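Local coordinates for Polyphosphate:AMP phosphotransferase (Pseudomonas aeruginosa PAO1, PDB 3CZP), which uses inorganic polyphosphate as phosphate donor to convert AMP to ADP and, less efficiently, GMP to GDP, with magnesium as cofactor, at residues I132-R137 / E396-E401; Q90-R95 / Y111-Y116; M141-G146 / R205-W210; I45-G50 / R137-L142. All blocks are in the same frame, centred on the assembly; numbering follows the deposited sequence. Where two conformers were deposited one is given.

In the fold
From the N terminus, strand 44-50 comes first and supplies 45-50 to interaction 4. Interaction 2 opens and closes next: it joins helix 91-96 to helix 110-119, and both lie within the long loop that interaction 4 closes on helix 125-144. That helix is the hub. It gives 132-137 to interaction 1 and 137-142 to interaction 4, and its C-terminal end leads into 141-146 of interaction 3. Interaction 3 closes a loop of 58 residues at 205-210, ahead of strand 210-214, and lies wholly within the span of interaction 1. Interactions 1 and 4 cross and share Arg137. Only interaction 1 leaves the first PPK2 region, reaching helix 382-402 of the second.

Interaction 1 of 4, residues I132-R137 / E396-E401; sequences IDAAER and EEQLSE
Arg137 and Glu397 bring opposite charges together between two helices. Their side chains cross at about a right angle. Arg137 NH2 lies 3.6 Å from Glu397 OE1, which makes a long salt bridge. The oxygen sits well out of the guanidinium plane, and the carboxylate plane is turned 62° from it. No N-H points at the oxygen, so the direct attraction is one of charge alone. Glu397 reaches across with CG anti to the backbone N (chi1 174°) and an extended chain beyond. Arg137 instead bends at chi3, and one face of its guanidinium lies over CA of Ala134, offset toward the rim.

A water supplies the hydrogen bonding that the direct pair lacks. It accepts from Arg137 NH2 at 2.9 Å and probably donates to Glu397 OE1 at 2.7 Å. The two charges are therefore linked directly and probably also through the water. The stronger polar partner of Arg137 is Asp394, which forms a salt bridge with NE, so two acidic residues of helix 382-402 draw on this one guanidinium.

The remaining touch is a loose van der Waals contact. Gln398 bends at chi2 (-64°), which turns its amide toward helix 125-144. There OE1 comes to 4.1 Å from CB of Ala134.

This surface contact joins the first PPK2 region to the second. Helix 125-144 packs its other sides, through Ile132 and Ala135, on helices 110-119 and 186-203. Helix 382-402 lays Gln398 and Leu399 on Trp351 of helix 348-351.

Interaction 2 of 4, residues Q90-R95 / Y111-Y116; sequences QWRFWR and YSQMLY
The Phe93 ring meets Gln113 at its edge. One face of the ring carries CG of Arg92, 4.1 Å above the plane and over its centre. Gln113 OE1 lies near the ring plane, 3.5 Å from Phe93 CZ and 3.7 Å from Phe93 CE2. The carbonyl oxygen thus faces the slightly positive rim of the ring. Amide and ring planes are 66° apart, and the two side chains come from opposite directions. Other rings meet Phe93 edge-to-face, namely those of Phe77 and Trp110.

The other half of the Gln113 amide is next to Arg92. Gln113 NE2 comes to 3.6 Å from Arg92 NH1, with the guanidinium and amide planes nearly perpendicular at 82°. Both nitrogens are donors and neither has a lone pair to offer, so they only pack together. Gln113 reaches the pair with an extended chain. Arg92 holds CG between the backbone N and the carbonyl carbon (chi1 68°), which brings its aliphatic part over Phe93, and a bend at chi3 then turns the guanidinium toward Gln113.

Inside segment 90-95, Trp94 NE1 donates a nearly straight bond to Gln90 OE1 at 2.8 Å. The acceptor lies in the indole plane, and the bond ties Gln90 to Trp94 one turn on. Trp94 also stacks on Trp351 of the second PPK2 region, and Arg95 forms a salt bridge with Glu83 of the second subunit.

The contact joins two helices that flank strand 103-107 in sequence, an alpha-beta-alpha succession in the P-loop-type parallel fold of the first PPK2 region.

Interaction 3 of 4, residues M141-G146 / R205-W210; sequences MLCDEG and RDYAPW. With ACT (acetate ion), chain D; EDO (1,2-ethanediol), chain G.
Cys143 touches Tyr207 and Ala208 near the C-terminal end of helix 125-144, where Gly146 forms a Schellman motif. Its CB lies 3.9 Å from Tyr207 CD1. The chain then turns with SG anti to the carbonyl carbon (chi1 -65°), which points the sulfur at the turn 205-208. SG comes to 3.9 Å from the carbonyl O of Tyr207 and to 4.0 Å from CB of Ala208. SG also makes a sulfur-aromatic contact with the Tyr207 ring, 5.2 Å from its centroid and at its edge, 75° off the normal.

CB of Arg205 covers one face of the Tyr207 ring, toward the rim. A 1,2-ethanediol, whose modelled position is doubtful, lies over the opposite face, and the methyl group of an acetate sits at the ring edge. Both small molecules probably come from the crystallisation liquor.

The turn is closed by backbone bonds in both directions between Arg205 and Ala208. At the helix end, Gly146 has positive phi, and its N makes weak bonds to O of Leu142 and of Cys143. Cys143 and Ala208 both rest on Leu149 of strand 148-155, where the loop before strand 210-214 meets the helix. In segment 205-210, the backbone N of Asp206 donates to O of the acetate at 3.3 Å, with an N-H...O angle of 168°.

Interaction 4 of 4, residues I45-G50 / R137-L142; sequences IILING and RFERML. With EDO (1,2-ethanediol), chain G.
A central strand of the parallel sheet packs against a helix that covers one of its sides. Ile45 and Leu142 meet by their ends, CD1 to CD1 at 4.0 Å, and the two side chains cross at about a right angle. Leu142 CD1 also lies over one face of the Phe138 ring, offset toward the rim and 3.8 Å above its plane.

Two residues further along the strand, Leu47 meets Glu139 from the opposite direction. Leu47 CD1 is 3.8 Å from Glu139 OE2. Glu139 extends beyond CG (chi2 179°), which carries its carboxylate from the helix to the strand.

The strand order 2-3-1-4-5 is that of the P-loop NTPase-like sheet of the first PPK2 region. Strand 44-50 is its middle member, bonded to strands 103-107 and 148-155, and its alternate side chains Ile45 and Leu47 face helix 125-144.

The buried carboxylate of Glu139 is held from several directions. OE2 is hydrogen-bonded with Tyr111 OH and accepts from Trp110 NE1, while OE1 forms a salt bridge with Lys151. Lys151 and Trp110 NE1 would probably stabilise its negative charge. On the outer side of the helix, Arg140 NH1 donates a weak bond to O2 of a 1,2-ethanediol, 3.2 Å away.

Interaction 1 of 4, residues I132-R137 / E396-E401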
# COMPACT_ATOMS: atom_id res chain seq x y z
N ILE A 132 15.41 -18.55 13.88
CA ILE A 132 14.59 -18.86 15.03
C ILE A 132 14.52 -17.67 15.94
O ILE A 132 13.42 -17.27 16.32
CB ILE A 132 15.06 -20.11 15.84
CG1 ILE A 132 14.86 -21.37 15.00
CG2 ILE A 132 14.26 -20.22 17.14
CD1 ILE A 132 15.44 -22.67 15.61
N ASP A 133 15.67 -17.13 16.33
CA ASP A 133 15.69 -15.98 17.26
C ASP A 133 14.99 -14.75 16.68
O ASP A 133 14.27 -14.03 17.39
CB ASP A 133 17.11 -15.59 17.65
CG ASP A 133 17.83 -16.64 18.48
OD1 ASP A 133 17.19 -17.56 19.09
OD2 ASP A 133 19.09 -16.56 18.50
N ALA A 134 15.20 -14.47 15.40
CA ALA A 134 14.49 -13.35 14.69
C ALA A 134 12.96 -13.49 14.74
O ALA A 134 12.26 -12.49 14.84
CB ALA A 134 15.00 -13.20 13.18
N ALA A 135 12.46 -14.71 14.68
CA ALA A 135 11.06 -14.98 14.74
C ALA A 135 10.57 -14.69 16.15
O ALA A 135 9.55 -13.98 16.34
CB ALA A 135 10.77 -16.45 14.36
N GLU A 136 11.31 -15.18 17.15
CA GLU A 136 10.92 -14.97 18.52
C GLU A 136 10.82 -13.46 18.75
O GLU A 136 9.84 -12.98 19.27
CB GLU A 136 11.87 -15.69 19.49
CG GLU A 136 11.48 -15.78 20.94
CD GLU A 136 11.67 -14.48 21.73
OE1 GLU A 136 12.48 -13.60 21.37
OE2 GLU A 136 10.97 -14.36 22.74
N ARG A 137 11.82 -12.70 18.32
CA ARG A 137 11.83 -11.24 18.53
C ARG A 137 10.67 -10.51 17.75
O ARG A 137 10.11 -9.55 18.24
CB ARG A 137 13.22 -10.65 18.21
CG ARG A 137 14.31 -11.06 19.24
CD ARG A 137 15.68 -10.39 18.99
NE ARG A 137 16.02 -10.23 17.55
CZ ARG A 137 16.76 -11.06 16.79
NH1 ARG A 137 17.29 -12.15 17.27
NH2 ARG A 137 16.96 -10.76 15.52
N GLU A 396 17.15 -2.41 12.19
CA GLU A 396 18.32 -1.92 11.48
C GLU A 396 19.26 -3.02 11.08
O GLU A 396 19.91 -2.94 10.04
CB GLU A 396 19.05 -0.84 12.29
CG GLU A 396 18.21 0.44 12.30
CD GLU A 396 18.80 1.56 13.13
OE1 GLU A 396 19.92 1.41 13.67
OE2 GLU A 396 18.10 2.59 13.24
N GLU A 397 19.32 -4.06 11.91
CA GLU A 397 20.10 -5.26 11.59
C GLU A 397 19.52 -6.04 10.44
O GLU A 397 20.28 -6.55 9.62
CB GLU A 397 20.20 -6.14 12.82
CG GLU A 397 20.83 -7.46 12.59
CD GLU A 397 20.84 -8.32 13.86
OE1 GLU A 397 19.74 -8.76 14.30
OE2 GLU A 397 21.97 -8.52 14.39
N GLN A 398 18.19 -6.18 10.40
CA GLN A 398 17.49 -6.79 9.25
C GLN A 398 17.87 -6.04 7.96
O GLN A 398 18.12 -6.64 6.93
CB GLN A 398 15.95 -6.80 9.42
CG GLN A 398 15.28 -7.70 10.53
CD GLN A 398 15.51 -9.20 10.27
OE1 GLN A 398 16.19 -9.87 11.07
NE2 GLN A 398 14.94 -9.74 9.17
N LEU A 399 17.87 -4.71 7.99
CA LEU A 399 18.19 -3.90 6.83
C LEU A 399 19.68 -4.14 6.43
O LEU A 399 19.98 -4.42 5.27
CB LEU A 399 17.92 -2.41 7.13
CG LEU A 399 16.51 -1.93 7.52
CD1 LEU A 399 16.53 -0.37 7.70
CD2 LEU A 399 15.40 -2.46 6.47
N SER A 400 20.59 -4.02 7.38
CA SER A 400 22.04 -4.24 7.14
C SER A 400 22.32 -5.60 6.50
O SER A 400 23.10 -5.71 5.56
CB SER A 400 22.79 -4.15 8.47
OG SER A 400 24.19 -4.21 8.30
N GLU A 401 21.68 -6.62 7.05
CA GLU A 401 21.88 -7.99 6.61
C GLU A 401 21.50 -8.20 5.16
O GLU A 401 22.08 -9.04 4.47
CB GLU A 401 21.10 -8.94 7.53
CG GLU A 401 21.86 -9.15 8.85
CD GLU A 401 21.34 -10.27 9.77
OE1 GLU A 401 20.24 -10.85 9.56
OE2 GLU A 401 22.10 -10.53 10.74
O HOH W 1 17.11 -8.38 13.82

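Interaction 2 of 4, residues Q90-R95 / Y111-Y116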
# COMPACT_ATOMS: atom_id res chain seq x y z
N GLN A 90 11.90 -9.80 5.57
CA GLN A 90 10.84 -9.50 6.53
C GLN A 90 9.71 -8.56 5.96
O GLN A 90 8.54 -8.64 6.39
CB GLN A 90 11.45 -8.86 7.80
CG GLN A 90 10.54 -9.08 9.05
CD GLN A 90 11.19 -8.70 10.36
OE1 GLN A 90 11.13 -7.54 10.75
NE2 GLN A 90 11.74 -9.70 11.10
N TRP A 91 10.07 -7.72 5.00
CA TRP A 91 9.18 -6.72 4.42
C TRP A 91 7.86 -7.31 3.94
O TRP A 91 6.80 -6.74 4.14
CB TRP A 91 9.92 -6.02 3.28
CG TRP A 91 9.17 -4.89 2.63
CD1 TRP A 91 9.14 -3.57 3.03
CD2 TRP A 91 8.39 -4.97 1.45
NE1 TRP A 91 8.35 -2.85 2.18
CE2 TRP A 91 7.89 -3.68 1.19
CE3 TRP A 91 8.14 -5.98 0.54
CZ2 TRP A 91 7.10 -3.41 0.07
CZ3 TRP A 91 7.35 -5.73 -0.55
CH2 TRP A 91 6.83 -4.46 -0.79
N ARG A 92 7.92 -8.43 3.25
CA ARG A 92 6.74 -9.01 2.69
C ARG A 92 5.73 -9.46 3.72
O ARG A 92 4.52 -9.55 3.41
CB ARG A 92 7.10 -10.20 1.87
CG ARG A 92 7.61 -11.33 2.66
CD ARG A 92 8.01 -12.48 1.72
NE ARG A 92 9.31 -12.16 1.15
CZ ARG A 92 10.02 -12.98 0.38
NH1 ARG A 92 9.56 -14.18 0.05
NH2 ARG A 92 11.21 -12.59 -0.03
N PHE A 93 6.20 -9.85 4.91
CA PHE A 93 5.27 -10.17 5.99
C PHE A 93 4.66 -8.90 6.56
O PHE A 93 3.43 -8.80 6.83
CB PHE A 93 6.01 -10.95 7.08
CG PHE A 93 6.60 -12.23 6.60
CD1 PHE A 93 5.79 -13.19 6.01
CD2 PHE A 93 7.94 -12.48 6.72
CE1 PHE A 93 6.31 -14.35 5.54
CE2 PHE A 93 8.46 -13.68 6.25
CZ PHE A 93 7.62 -14.59 5.66
N TRP A 94 5.47 -7.90 6.77
CA TRP A 94 4.93 -6.59 7.29
C TRP A 94 3.84 -6.04 6.38
O TRP A 94 2.79 -5.54 6.84
CB TRP A 94 6.05 -5.53 7.40
CG TRP A 94 7.01 -5.70 8.58
CD1 TRP A 94 8.20 -6.34 8.57
CD2 TRP A 94 6.81 -5.23 9.92
NE1 TRP A 94 8.77 -6.30 9.84
CE2 TRP A 94 7.92 -5.65 10.68
CE3 TRP A 94 5.79 -4.55 10.54
CZ2 TRP A 94 8.06 -5.33 12.04
CZ3 TRP A 94 5.94 -4.23 11.91
CH2 TRP A 94 7.06 -4.63 12.63
N ARG A 95 4.05 -6.19 5.08
CA ARG A 95 3.15 -5.71 4.07
C ARG A 95 1.75 -6.33 4.21
O ARG A 95 0.72 -5.66 3.89
CB ARG A 95 3.73 -5.92 2.66
CG ARG A 95 2.73 -5.65 1.59
CD ARG A 95 3.21 -5.14 0.31
NE ARG A 95 3.60 -6.19 -0.59
CZ ARG A 95 3.79 -6.02 -1.88
NH1 ARG A 95 3.55 -4.87 -2.48
NH2 ARG A 95 4.17 -7.04 -2.60
N TYR A 111 8.26 -19.65 9.46
CA TYR A 111 8.57 -21.03 9.84
C TYR A 111 8.71 -21.99 8.69
O TYR A 111 9.67 -22.76 8.65
CB TYR A 111 7.55 -21.53 10.83
CG TYR A 111 7.56 -20.75 12.09
CD1 TYR A 111 8.68 -20.75 12.92
CD2 TYR A 111 6.50 -19.98 12.46
CE1 TYR A 111 8.73 -20.03 14.08
CE2 TYR A 111 6.54 -19.24 13.61
CZ TYR A 111 7.66 -19.30 14.45
OH TYR A 111 7.72 -18.55 15.64
N SER A 112 7.79 -21.95 7.74
CA SER A 112 7.89 -22.77 6.54
C SER A 112 9.18 -22.43 5.83
O SER A 112 9.90 -23.30 5.40
CB SER A 112 6.72 -22.56 5.57
OG SER A 112 5.50 -22.38 6.27
N GLN A 113 9.47 -21.15 5.69
CA GLN A 113 10.70 -20.72 5.05
C GLN A 113 11.95 -21.32 5.70
O GLN A 113 12.74 -21.99 5.00
CB GLN A 113 10.77 -19.20 5.01
CG GLN A 113 9.70 -18.52 4.10
CD GLN A 113 9.97 -17.05 3.91
OE1 GLN A 113 10.50 -16.39 4.81
NE2 GLN A 113 9.57 -16.50 2.76
N MSE A 114 12.14 -21.11 7.01
CA MSE A 114 13.34 -21.63 7.73
C MSE A 114 13.45 -23.18 7.81
O MSE A 114 14.53 -23.73 7.65
CB MSE A 114 13.46 -20.96 9.11
CG MSE A 114 12.63 -21.53 10.18
SE MSE A 114 12.72 -20.60 11.87
CE MSE A 114 11.86 -18.83 11.42
N LEU A 115 12.32 -23.89 7.97
CA LEU A 115 12.30 -25.35 8.01
C LEU A 115 12.62 -25.91 6.65
O LEU A 115 13.42 -26.82 6.52
CB LEU A 115 10.94 -25.88 8.49
CG LEU A 115 10.73 -25.64 9.98
CD1 LEU A 115 9.27 -25.94 10.35
CD2 LEU A 115 11.69 -26.50 10.82
N TYR A 116 11.98 -25.38 5.62
CA TYR A 116 12.29 -25.85 4.26
C TYR A 116 13.77 -25.63 3.94
O TYR A 116 14.45 -26.52 3.43
CB TYR A 116 11.36 -25.17 3.27
CG TYR A 116 11.74 -25.37 1.82
CD1 TYR A 116 11.44 -26.57 1.14
CD2 TYR A 116 12.44 -24.36 1.12
CE1 TYR A 116 11.81 -26.74 -0.21
CE2 TYR A 116 12.84 -24.53 -0.22
CZ TYR A 116 12.52 -25.71 -0.87
OH TYR A 116 12.87 -25.84 -2.20

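Interaction 3 of 4, residues M141-G146 / R205-W210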
# COMPACT_ATOMS: atom_id res chain seq x y z
N MSE A 141 7.37 -8.53 19.53
CA MSE A 141 7.07 -7.13 19.29
C MSE A 141 5.62 -6.97 18.85
O MSE A 141 4.93 -6.06 19.25
CB MSE A 141 8.05 -6.60 18.23
CG MSE A 141 7.72 -5.22 17.68
SE MSE A 141 9.01 -4.61 16.37
CE MSE A 141 9.06 -6.20 15.25
N LEU A 142 5.18 -7.87 17.99
CA LEU A 142 3.80 -7.85 17.53
C LEU A 142 2.84 -8.02 18.63
O LEU A 142 1.83 -7.31 18.66
CB LEU A 142 3.52 -8.95 16.55
CG LEU A 142 4.25 -8.84 15.23
CD1 LEU A 142 3.78 -10.00 14.32
CD2 LEU A 142 4.01 -7.46 14.58
N CYS A 143 3.13 -8.96 19.52
CA CYS A 143 2.30 -9.20 20.71
C CYS A 143 2.42 -8.09 21.72
O CYS A 143 1.42 -7.72 22.34
CB CYS A 143 2.63 -10.54 21.37
SG CYS A 143 2.23 -11.93 20.32
N ASP A 144 3.61 -7.54 21.88
CA ASP A 144 3.80 -6.30 22.72
C ASP A 144 2.98 -5.12 22.19
O ASP A 144 2.47 -4.32 22.95
CB ASP A 144 5.27 -5.89 22.74
CG ASP A 144 6.12 -6.68 23.73
OD1 ASP A 144 5.57 -7.31 24.66
OD2 ASP A 144 7.37 -6.70 23.57
N GLU A 145 2.87 -5.00 20.88
CA GLU A 145 2.02 -4.00 20.21
C GLU A 145 0.49 -4.27 20.26
O GLU A 145 -0.31 -3.39 19.99
CB GLU A 145 2.49 -3.89 18.74
CG GLU A 145 3.85 -3.21 18.56
CD GLU A 145 3.81 -1.69 18.72
OE1 GLU A 145 2.94 -1.02 18.08
OE2 GLU A 145 4.65 -1.13 19.47
N GLY A 146 0.10 -5.51 20.58
CA GLY A 146 -1.26 -5.85 20.89
C GLY A 146 -1.79 -7.04 20.13
O GLY A 146 -2.94 -7.45 20.37
N ARG A 205 5.86 -19.44 23.49
CA ARG A 205 5.92 -18.49 24.60
C ARG A 205 4.55 -18.40 25.21
O ARG A 205 3.54 -18.79 24.58
CB ARG A 205 6.33 -17.10 24.10
CG ARG A 205 7.71 -17.02 23.60
CD ARG A 205 8.63 -16.99 24.78
NE ARG A 205 10.02 -16.90 24.39
CZ ARG A 205 10.78 -17.94 24.08
NH1 ARG A 205 10.30 -19.15 24.15
NH2 ARG A 205 12.05 -17.74 23.76
N ASP A 206 4.50 -17.91 26.43
CA ASP A 206 3.23 -17.79 27.15
C ASP A 206 2.24 -16.84 26.42
O ASP A 206 1.01 -17.07 26.41
CB ASP A 206 3.49 -17.30 28.58
CG ASP A 206 4.09 -18.39 29.49
OD1 ASP A 206 4.23 -19.60 29.06
OD2 ASP A 206 4.45 -18.01 30.63
N TYR A 207 2.78 -15.79 25.81
CA TYR A 207 1.95 -14.82 25.05
C TYR A 207 1.71 -15.22 23.60
O TYR A 207 0.98 -14.57 22.90
CB TYR A 207 2.62 -13.44 25.09
CG TYR A 207 4.04 -13.48 24.61
CD1 TYR A 207 4.33 -13.51 23.27
CD2 TYR A 207 5.09 -13.61 25.50
CE1 TYR A 207 5.58 -13.61 22.81
CE2 TYR A 207 6.37 -13.68 25.04
CZ TYR A 207 6.60 -13.65 23.71
OH TYR A 207 7.85 -13.76 23.27
N ALA A 208 2.39 -16.27 23.11
CA ALA A 208 2.16 -16.77 21.78
C ALA A 208 2.63 -18.26 21.72
O ALA A 208 3.74 -18.57 21.29
CB ALA A 208 2.86 -15.89 20.76
N PRO A 209 1.78 -19.17 22.25
CA PRO A 209 2.08 -20.60 22.32
C PRO A 209 2.03 -21.27 20.95
O PRO A 209 1.32 -20.81 20.06
CB PRO A 209 0.96 -21.14 23.19
CG PRO A 209 0.31 -19.97 23.80
CD PRO A 209 0.47 -18.88 22.87
N TRP A 210 2.73 -22.39 20.82
CA TRP A 210 2.48 -23.29 19.69
C TRP A 210 1.43 -24.28 20.16
O TRP A 210 1.53 -24.83 21.27
CB TRP A 210 3.75 -24.06 19.28
CG TRP A 210 4.56 -23.39 18.30
CD1 TRP A 210 5.68 -22.65 18.53
CD2 TRP A 210 4.33 -23.36 16.90
NE1 TRP A 210 6.18 -22.17 17.34
CE2 TRP A 210 5.37 -22.60 16.32
CE3 TRP A 210 3.34 -23.91 16.06
CZ2 TRP A 210 5.44 -22.36 14.96
CZ3 TRP A 210 3.44 -23.68 14.68
CH2 TRP A 210 4.45 -22.91 14.16
C ACT D . 7.48 -16.08 28.14
O ACT D . 7.25 -17.33 28.07
OXT ACT D . 8.66 -15.72 27.89
CH3 ACT D . 6.44 -15.07 28.52
C1 EDO G . 4.65 -10.01 24.97
O1 EDO G . 3.38 -9.50 25.44
C2 EDO G . 5.66 -10.13 26.14
O2 EDO G . 6.85 -9.34 25.96

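Interaction 4 of 4, residues I45-G50 / R137-L142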
# COMPACT_ATOMS: atom_id res chain seq x y z
N ILE A 45 -3.63 -12.81 14.30
CA ILE A 45 -2.80 -13.49 13.33
C ILE A 45 -2.73 -14.97 13.66
O ILE A 45 -2.46 -15.34 14.81
CB ILE A 45 -1.34 -12.91 13.31
CG1 ILE A 45 -1.42 -11.41 13.07
CG2 ILE A 45 -0.40 -13.76 12.28
CD1 ILE A 45 -0.08 -10.62 13.38
N ILE A 46 -2.96 -15.78 12.65
CA ILE A 46 -2.97 -17.23 12.78
C ILE A 46 -1.96 -17.83 11.80
O ILE A 46 -2.07 -17.64 10.63
CB ILE A 46 -4.39 -17.83 12.49
CG1 ILE A 46 -5.49 -17.19 13.39
CG2 ILE A 46 -4.35 -19.34 12.57
CD1 ILE A 46 -6.98 -17.51 12.91
N LEU A 47 -0.94 -18.49 12.34
CA LEU A 47 0.06 -19.25 11.55
C LEU A 47 -0.32 -20.71 11.46
O LEU A 47 -0.74 -21.33 12.44
CB LEU A 47 1.44 -19.08 12.12
CG LEU A 47 1.94 -17.67 12.52
CD1 LEU A 47 3.43 -17.74 12.99
CD2 LEU A 47 1.67 -16.61 11.45
N ILE A 48 -0.14 -21.25 10.26
CA ILE A 48 -0.56 -22.60 9.88
C ILE A 48 0.67 -23.29 9.37
O ILE A 48 1.27 -22.81 8.42
CB ILE A 48 -1.73 -22.59 8.79
CG1 ILE A 48 -2.94 -21.80 9.31
CG2 ILE A 48 -2.07 -23.99 8.32
CD1 ILE A 48 -3.64 -22.40 10.55
N ASN A 49 1.05 -24.37 10.05
CA ASN A 49 2.27 -25.10 9.82
C ASN A 49 2.11 -26.58 10.16
O ASN A 49 1.07 -26.97 10.70
CB ASN A 49 3.34 -24.52 10.74
CG ASN A 49 3.82 -23.09 10.31
OD1 ASN A 49 3.44 -22.10 10.95
ND2 ASN A 49 4.66 -23.01 9.26
N GLY A 50 3.10 -27.40 9.79
CA GLY A 50 3.10 -28.80 10.10
C GLY A 50 3.30 -29.77 8.95
O GLY A 50 3.87 -29.43 7.93
N ARG A 137 11.82 -12.70 18.32
CA ARG A 137 11.83 -11.24 18.53
C ARG A 137 10.67 -10.51 17.75
O ARG A 137 10.11 -9.55 18.24
CB ARG A 137 13.22 -10.65 18.21
CG ARG A 137 14.31 -11.06 19.24
CD ARG A 137 15.68 -10.39 18.99
NE ARG A 137 16.02 -10.23 17.55
CZ ARG A 137 16.76 -11.06 16.79
NH1 ARG A 137 17.29 -12.15 17.27
NH2 ARG A 137 16.96 -10.76 15.52
N PHE A 138 10.44 -10.91 16.52
CA PHE A 138 9.39 -10.35 15.67
C PHE A 138 8.04 -10.62 16.36
O PHE A 138 7.31 -9.69 16.67
CB PHE A 138 9.50 -10.97 14.29
CG PHE A 138 8.45 -10.55 13.32
CD1 PHE A 138 8.30 -9.28 12.94
CD2 PHE A 138 7.58 -11.50 12.78
CE1 PHE A 138 7.30 -8.91 12.06
CE2 PHE A 138 6.63 -11.13 11.89
CZ PHE A 138 6.49 -9.83 11.53
N GLU A 139 7.76 -11.88 16.68
CA GLU A 139 6.50 -12.21 17.37
C GLU A 139 6.32 -11.48 18.67
O GLU A 139 5.22 -11.03 18.97
CB GLU A 139 6.33 -13.67 17.59
CG GLU A 139 6.29 -14.37 16.24
CD GLU A 139 6.15 -15.81 16.31
OE1 GLU A 139 6.00 -16.35 17.43
OE2 GLU A 139 6.22 -16.43 15.18
N ARG A 140 7.40 -11.33 19.42
CA ARG A 140 7.30 -10.63 20.72
C ARG A 140 6.85 -9.19 20.57
O ARG A 140 6.06 -8.67 21.39
CB ARG A 140 8.62 -10.72 21.48
CG ARG A 140 8.57 -10.19 22.90
CD ARG A 140 9.93 -10.12 23.55
NE ARG A 140 10.31 -11.46 23.96
CZ ARG A 140 9.97 -12.04 25.11
NH1 ARG A 140 9.30 -11.38 26.07
NH2 ARG A 140 10.32 -13.30 25.32
N MSE A 141 7.37 -8.53 19.53
CA MSE A 141 7.07 -7.13 19.29
C MSE A 141 5.62 -6.97 18.85
O MSE A 141 4.93 -6.06 19.25
CB MSE A 141 8.05 -6.60 18.23
CG MSE A 141 7.72 -5.22 17.68
SE MSE A 141 9.01 -4.61 16.37
CE MSE A 141 9.06 -6.20 15.25
N LEU A 142 5.18 -7.87 17.99
CA LEU A 142 3.80 -7.85 17.53
C LEU A 142 2.84 -8.02 18.63
O LEU A 142 1.83 -7.31 18.66
CB LEU A 142 3.52 -8.95 16.55
CG LEU A 142 4.25 -8.84 15.23
CD1 LEU A 142 3.78 -10.00 14.32
CD2 LEU A 142 4.01 -7.46 14.58
C1 EDO G . 4.65 -10.01 24.97
O1 EDO G . 3.38 -9.50 25.44
C2 EDO G . 5.66 -10.13 26.14
O2 EDO G . 6.85 -9.34 25.96